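Local coordinates for protein alcohol oxidase (Myceliophthora thermophila, PDB 6F74) that binds flavin-adenine dinucleotide as a VAO-type flavoprotein and probably uses it to oxidise its substrates with molecular oxygen, at residues 236-248 with 536-548. Residues are numbered along the deposited sequence; the frame is centred on the assembly and turned at random.
Sequences AIGGWPSGGGHGP and NTGGYMNEGDGSD. With FAD (flavin-adenine dinucleotide), chain I.
Y540 lays the edge of its ring along the glycine-rich turn G243-G245, CE1 standing 3.3 Å from G243 O, at the buried seam where the FAD-binding domain of the VAO fold meets the berberine-bridge-like C-terminal region. With CG anti to the backbone N (chi1 180°), the ring reaches across to the flavin, and three bonds fix its hydroxyl. Y540 OH donates to FAD O2 (2.8 Å), while G245 N and N542 ND2 both donate to Y540 OH. The same amide nitrogen, N542 ND2, also binds G239 O (2.9 Å) and, weakly, W240 O, so one side chain ties the start of helix 239-242 to the tyrosine. G239 O takes G243 N from the opposite face of its carbonyl plane. N542 OD1 is engaged by R164 and by a water that also bonds S242 OG. Beside it, M541 bends at chi3 and rests SD on G243 CA (3.6 Å), where the bare glycine allows a close approach. H246 binds the pyrimidine end of the isoalloxazine through its backbone: H246 N donates to FAD O2, and FAD N3 donates to H246 O. Its imidazole turns one face to FAD N3, is held at ND1 by Y352, and meets the Y540 ring obliquely, H246 CD2 lying 3.5 Å from Y540 CE2. From the C-terminal side E543, extended beyond CG, brings OE2 within 3.6 Å of FAD C10. Its other oxygen, E543 OE1, accepts a nearly straight bond (165°) from H246 NE2, 2.8 Å long, on its syn side but tilted 28° out of the carboxylate plane, while lying in the plane of the imidazole.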
loop_
_atom_site.group_PDB
_atom_site.type_symbol
_atom_site.label_atom_id
_atom_site.label_comp_id
_atom_site.label_asym_id
_atom_site.label_seq_id
_atom_site.Cartn_x
_atom_site.Cartn_y
_atom_site.Cartn_z
ATOM N N ALA A 236 -8.318 -6.304 -2.020
ATOM C CA ALA A 236 -7.879 -6.903 -3.276
ATOM C C ALA A 236 -8.118 -6.007 -4.482
ATOM O O ALA A 236 -7.376 -6.122 -5.455
ATOM C CB ALA A 236 -8.566 -8.237 -3.500
ATOM N N ILE A 237 -9.129 -5.134 -4.447
ATOM C CA ILE A 237 -9.534 -4.416 -5.660
ATOM C C ILE A 237 -9.508 -2.881 -5.578
ATOM O O ILE A 237 -10.018 -2.226 -6.498
ATOM C CB ILE A 237 -10.904 -4.923 -6.214
ATOM C CG1 ILE A 237 -12.090 -4.505 -5.338
ATOM C CG2 ILE A 237 -10.849 -6.430 -6.367
ATOM C CD1 ILE A 237 -13.424 -4.792 -5.992
ATOM N N GLY A 238 -8.858 -2.301 -4.561
ATOM C CA GLY A 238 -8.891 -0.850 -4.353
ATOM C C GLY A 238 -7.537 -0.236 -4.645
ATOM O O GLY A 238 -7.065 -0.247 -5.784
ATOM N N GLY A 239 -6.922 0.310 -3.610
ATOM C CA GLY A 239 -5.614 0.930 -3.743
ATOM C C GLY A 239 -4.490 -0.035 -4.092
ATOM O O GLY A 239 -3.525 0.358 -4.739
ATOM N N TRP A 240 -4.596 -1.285 -3.651
ATOM C CA TRP A 240 -3.494 -2.225 -3.829
ATOM C C TRP A 240 -3.146 -2.415 -5.323
ATOM O O TRP A 240 -2.033 -2.048 -5.718
ATOM C CB TRP A 240 -3.729 -3.552 -3.069
ATOM C CG TRP A 240 -2.555 -4.464 -3.026
ATOM C CD1 TRP A 240 -1.630 -4.576 -2.042
ATOM C CD2 TRP A 240 -2.201 -5.430 -4.018
ATOM N NE1 TRP A 240 -0.697 -5.525 -2.374
ATOM C CE2 TRP A 240 -1.038 -6.074 -3.578
ATOM C CE3 TRP A 240 -2.744 -5.788 -5.252
ATOM C CZ2 TRP A 240 -0.403 -7.056 -4.322
ATOM C CZ3 TRP A 240 -2.116 -6.777 -5.986
ATOM C CH2 TRP A 240 -0.966 -7.417 -5.517
ATOM N N PRO A 241 -4.109 -2.905 -6.168
ATOM C CA PRO A 241 -3.796 -3.087 -7.577
ATOM C C PRO A 241 -3.662 -1.766 -8.351
ATOM O O PRO A 241 -2.833 -1.647 -9.234
ATOM C CB PRO A 241 -4.995 -3.916 -8.099
ATOM C CG PRO A 241 -6.134 -3.452 -7.271
ATOM C CD PRO A 241 -5.526 -3.228 -5.896
ATOM N N SER A 242 -4.441 -0.769 -7.988
ATOM C CA SER A 242 -4.478 0.500 -8.751
ATOM C C SER A 242 -3.163 1.285 -8.679
ATOM O O SER A 242 -2.816 2.043 -9.600
ATOM C CB SER A 242 -5.657 1.379 -8.287
ATOM O OG SER A 242 -5.404 1.998 -7.031
ATOM N N GLY A 243 -2.442 1.089 -7.575
ATOM C CA GLY A 243 -1.142 1.688 -7.394
ATOM C C GLY A 243 0.043 0.870 -7.849
ATOM O O GLY A 243 1.179 1.386 -7.887
ATOM N N GLY A 244 -0.199 -0.385 -8.221
ATOM C CA GLY A 244 0.900 -1.332 -8.452
ATOM C C GLY A 244 0.621 -2.663 -7.810
ATOM O O GLY A 244 0.188 -3.565 -8.480
ATOM N N GLY A 245 0.866 -2.778 -6.519
ATOM C CA GLY A 245 0.646 -4.023 -5.780
ATOM C C GLY A 245 1.781 -5.025 -5.915
ATOM O O GLY A 245 1.864 -5.699 -6.931
ATOM N N HIS A 246 2.638 -5.114 -4.895
ATOM C CA HIS A 246 3.716 -6.085 -4.837
ATOM C C HIS A 246 3.394 -7.152 -3.824
ATOM O O HIS A 246 2.564 -6.984 -2.955
ATOM C CB HIS A 246 5.078 -5.431 -4.506
ATOM C CG HIS A 246 5.157 -4.862 -3.135
ATOM N ND1 HIS A 246 5.451 -5.627 -2.025
ATOM C CD2 HIS A 246 4.939 -3.607 -2.686
ATOM C CE1 HIS A 246 5.381 -4.869 -0.940
ATOM N NE2 HIS A 246 5.068 -3.639 -1.313
ATOM N N GLY A 247 4.064 -8.284 -3.970
ATOM C CA GLY A 247 3.888 -9.432 -3.084
ATOM C C GLY A 247 4.900 -10.490 -3.471
ATOM O O GLY A 247 5.635 -10.309 -4.435
ATOM N N PRO A 248 4.925 -11.614 -2.764
ATOM C CA PRO A 248 5.916 -12.648 -3.065
ATOM C C PRO A 248 5.982 -13.122 -4.540
ATOM O O PRO A 248 7.082 -13.403 -5.035
ATOM C CB PRO A 248 5.467 -13.797 -2.155
ATOM C CG PRO A 248 4.914 -13.103 -0.969
ATOM C CD PRO A 248 4.137 -11.943 -1.563
ATOM N N ASN A 536 16.338 8.635 -12.787
ATOM C CA ASN A 536 15.524 8.453 -13.991
ATOM C C ASN A 536 14.351 7.531 -13.821
ATOM O O ASN A 536 13.744 7.173 -14.809
ATOM C CB ASN A 536 16.436 7.904 -15.106
ATOM C CG ASN A 536 17.608 8.827 -15.381
ATOM O OD1 ASN A 536 17.465 10.077 -15.349
ATOM N ND2 ASN A 536 18.765 8.239 -15.662
ATOM N N THR A 537 14.012 7.165 -12.583
ATOM C CA THR A 537 12.990 6.160 -12.315
ATOM C C THR A 537 11.706 6.771 -11.720
ATOM O O THR A 537 10.946 7.435 -12.416
ATOM C CB THR A 537 13.581 5.055 -11.413
ATOM O OG1 THR A 537 14.091 5.630 -10.211
ATOM C CG2 THR A 537 14.758 4.341 -12.144
ATOM N N GLY A 538 11.470 6.600 -10.425
ATOM C CA GLY A 538 10.234 7.035 -9.792
ATOM C C GLY A 538 10.097 6.309 -8.463
ATOM O O GLY A 538 11.055 5.704 -7.945
ATOM N N GLY A 539 8.898 6.425 -7.899
ATOM C CA GLY A 539 8.578 5.844 -6.608
ATOM C C GLY A 539 7.323 5.026 -6.746
ATOM O O GLY A 539 6.797 4.858 -7.852
ATOM N N TYR A 540 6.852 4.544 -5.594
ATOM C CA TYR A 540 5.698 3.659 -5.477
ATOM C C TYR A 540 4.606 4.364 -4.655
ATOM O O TYR A 540 4.756 4.540 -3.447
ATOM C CB TYR A 540 6.114 2.367 -4.775
ATOM C CG TYR A 540 5.001 1.369 -4.590
ATOM C CD1 TYR A 540 4.053 1.153 -5.586
ATOM C CD2 TYR A 540 4.908 0.609 -3.437
ATOM C CE1 TYR A 540 3.038 0.219 -5.436
ATOM C CE2 TYR A 540 3.867 -0.322 -3.265
ATOM C CZ TYR A 540 2.947 -0.518 -4.281
ATOM O OH TYR A 540 1.917 -1.438 -4.111
ATOM N N MET A 541 3.510 4.750 -5.311
ATOM C CA MET A 541 2.464 5.568 -4.692
ATOM C C MET A 541 1.902 4.970 -3.403
ATOM O O MET A 541 1.710 5.676 -2.417
ATOM C CB MET A 541 1.363 5.903 -5.700
ATOM C CG MET A 541 0.500 4.746 -6.143
ATOM S SD MET A 541 -0.695 5.297 -7.392
ATOM C CE MET A 541 0.373 5.100 -8.832
ATOM N N ASN A 542 1.679 3.658 -3.400
ATOM C CA ASN A 542 1.018 2.977 -2.276
ATOM C C ASN A 542 1.847 2.975 -1.006
ATOM O O ASN A 542 1.287 2.942 0.109
ATOM C CB ASN A 542 0.664 1.517 -2.629
ATOM C CG ASN A 542 -0.489 1.395 -3.588
ATOM O OD1 ASN A 542 -1.235 2.354 -3.812
ATOM N ND2 ASN A 542 -0.671 0.189 -4.151
ATOM N N GLU A 543 3.167 2.974 -1.183
ATOM C CA GLU A 543 4.116 3.022 -0.073
ATOM C C GLU A 543 5.178 4.013 -0.517
ATOM O O GLU A 543 6.251 3.646 -1.017
ATOM C CB GLU A 543 4.699 1.641 0.256
ATOM C CG GLU A 543 3.688 0.674 0.894
ATOM C CD GLU A 543 4.172 -0.783 0.972
ATOM O OE1 GLU A 543 4.941 -1.185 0.077
ATOM O OE2 GLU A 543 3.782 -1.577 1.902
ATOM N N GLY A 544 4.848 5.280 -0.331
ATOM C CA GLY A 544 5.626 6.352 -0.898
ATOM C C GLY A 544 5.387 7.689 -0.236
ATOM O O GLY A 544 4.668 7.794 0.752
ATOM N N ASP A 545 6.039 8.704 -0.792
ATOM C CA ASP A 545 6.157 10.016 -0.140
ATOM C C ASP A 545 5.084 10.940 -0.650
ATOM O O ASP A 545 5.241 11.553 -1.689
ATOM C CB ASP A 545 7.528 10.612 -0.456
ATOM C CG ASP A 545 7.809 11.911 0.302
ATOM O OD1 ASP A 545 6.965 12.377 1.070
ATOM O OD2 ASP A 545 8.922 12.462 0.145
ATOM N N GLY A 546 4.026 11.088 0.125
ATOM C CA GLY A 546 2.888 11.925 -0.268
ATOM C C GLY A 546 3.171 13.397 -0.082
ATOM O O GLY A 546 2.366 14.197 -0.536
ATOM N N SER A 547 4.277 13.767 0.591
ATOM C CA SER A 547 4.693 15.180 0.711
ATOM C C SER A 547 5.741 15.630 -0.269
ATOM O O SER A 547 6.170 16.791 -0.178
ATOM C CB SER A 547 5.263 15.449 2.090
ATOM O OG SER A 547 4.225 15.234 3.027
ATOM N N ASP A 548 6.136 14.761 -1.206
ATOM C CA ASP A 548 7.153 15.103 -2.175
ATOM C C ASP A 548 6.561 16.139 -3.114
ATOM O O ASP A 548 5.560 15.854 -3.783
ATOM C CB ASP A 548 7.582 13.835 -2.915
ATOM C CG ASP A 548 8.589 14.088 -4.037
ATOM O OD1 ASP A 548 9.246 15.153 -4.081
ATOM O OD2 ASP A 548 8.751 13.176 -4.884
HETATM P PA FAD I . -8.138 1.771 1.528
HETATM O O1A FAD I . -7.566 2.717 2.581
HETATM O O2A FAD I . -9.482 1.183 1.822
HETATM O O5B FAD I . -8.171 2.563 0.162
HETATM C C5B FAD I . -6.967 2.978 -0.422
HETATM C C4B FAD I . -7.274 3.955 -1.542
HETATM O O4B FAD I . -8.000 3.237 -2.525
HETATM C C3B FAD I . -8.143 5.134 -1.181
HETATM O O3B FAD I . -7.805 6.201 -2.074
HETATM C C2B FAD I . -9.543 4.690 -1.526
HETATM O O2B FAD I . -10.425 5.733 -1.958
HETATM C C1B FAD I . -9.299 3.784 -2.703
HETATM N N9A FAD I . -10.234 2.666 -2.867
HETATM C C8A FAD I . -10.342 1.588 -2.078
HETATM N N7A FAD I . -11.278 0.741 -2.547
HETATM C C5A FAD I . -11.764 1.287 -3.658
HETATM C C6A FAD I . -12.775 0.877 -4.633
HETATM N N6A FAD I . -13.397 -0.306 -4.424
HETATM N N1A FAD I . -13.025 1.719 -5.670
HETATM C C2A FAD I . -12.357 2.893 -5.808
HETATM N N3A FAD I . -11.392 3.320 -4.952
HETATM C C4A FAD I . -11.070 2.551 -3.880
HETATM N N1 FAD I . 1.008 -3.059 -0.386
HETATM C C2 FAD I . 1.768 -3.887 -1.137
HETATM O O2 FAD I . 1.988 -3.582 -2.338
HETATM N N3 FAD I . 2.272 -5.037 -0.649
HETATM C C4 FAD I . 2.086 -5.424 0.625
HETATM O O4 FAD I . 2.570 -6.481 1.080
HETATM C C4X FAD I . 1.282 -4.566 1.521
HETATM N N5 FAD I . 1.068 -4.897 2.810
HETATM C C5X FAD I . 0.318 -4.093 3.605
HETATM C C6 FAD I . 0.091 -4.461 4.930
HETATM C C7 FAD I . -0.682 -3.686 5.777
HETATM C C7M FAD I . -0.804 -4.218 7.184
HETATM C C8 FAD I . -1.304 -2.434 5.261
HETATM C C8M FAD I . -2.207 -1.548 6.109
HETATM C C9 FAD I . -1.061 -2.050 3.946
HETATM C C9A FAD I . -0.278 -2.830 3.076
HETATM N N10 FAD I . -0.036 -2.486 1.717
HETATM C C10 FAD I . 0.747 -3.334 0.922
HETATM C "C1'" FAD I . -0.503 -1.215 1.115
HETATM C "C2'" FAD I . -1.747 -1.196 0.291
HETATM O "O2'" FAD I . -1.392 -1.629 -1.020
HETATM C "C3'" FAD I . -2.270 0.242 0.197
HETATM O "O3'" FAD I . -2.390 0.848 1.497
HETATM C "C4'" FAD I . -3.604 0.313 -0.533
HETATM O "O4'" FAD I . -4.039 1.675 -0.604
HETATM C "C5'" FAD I . -4.655 -0.548 0.150
HETATM O "O5'" FAD I . -5.885 -0.477 -0.551
HETATM P P FAD I . -7.157 -0.698 0.364
HETATM O O1P FAD I . -6.968 -1.925 1.213
HETATM O O2P FAD I . -8.342 -0.589 -0.536
HETATM O O3P FAD I . -7.034 0.601 1.322
HETATM O O HOH W 1 -3.134 3.564 -5.560
#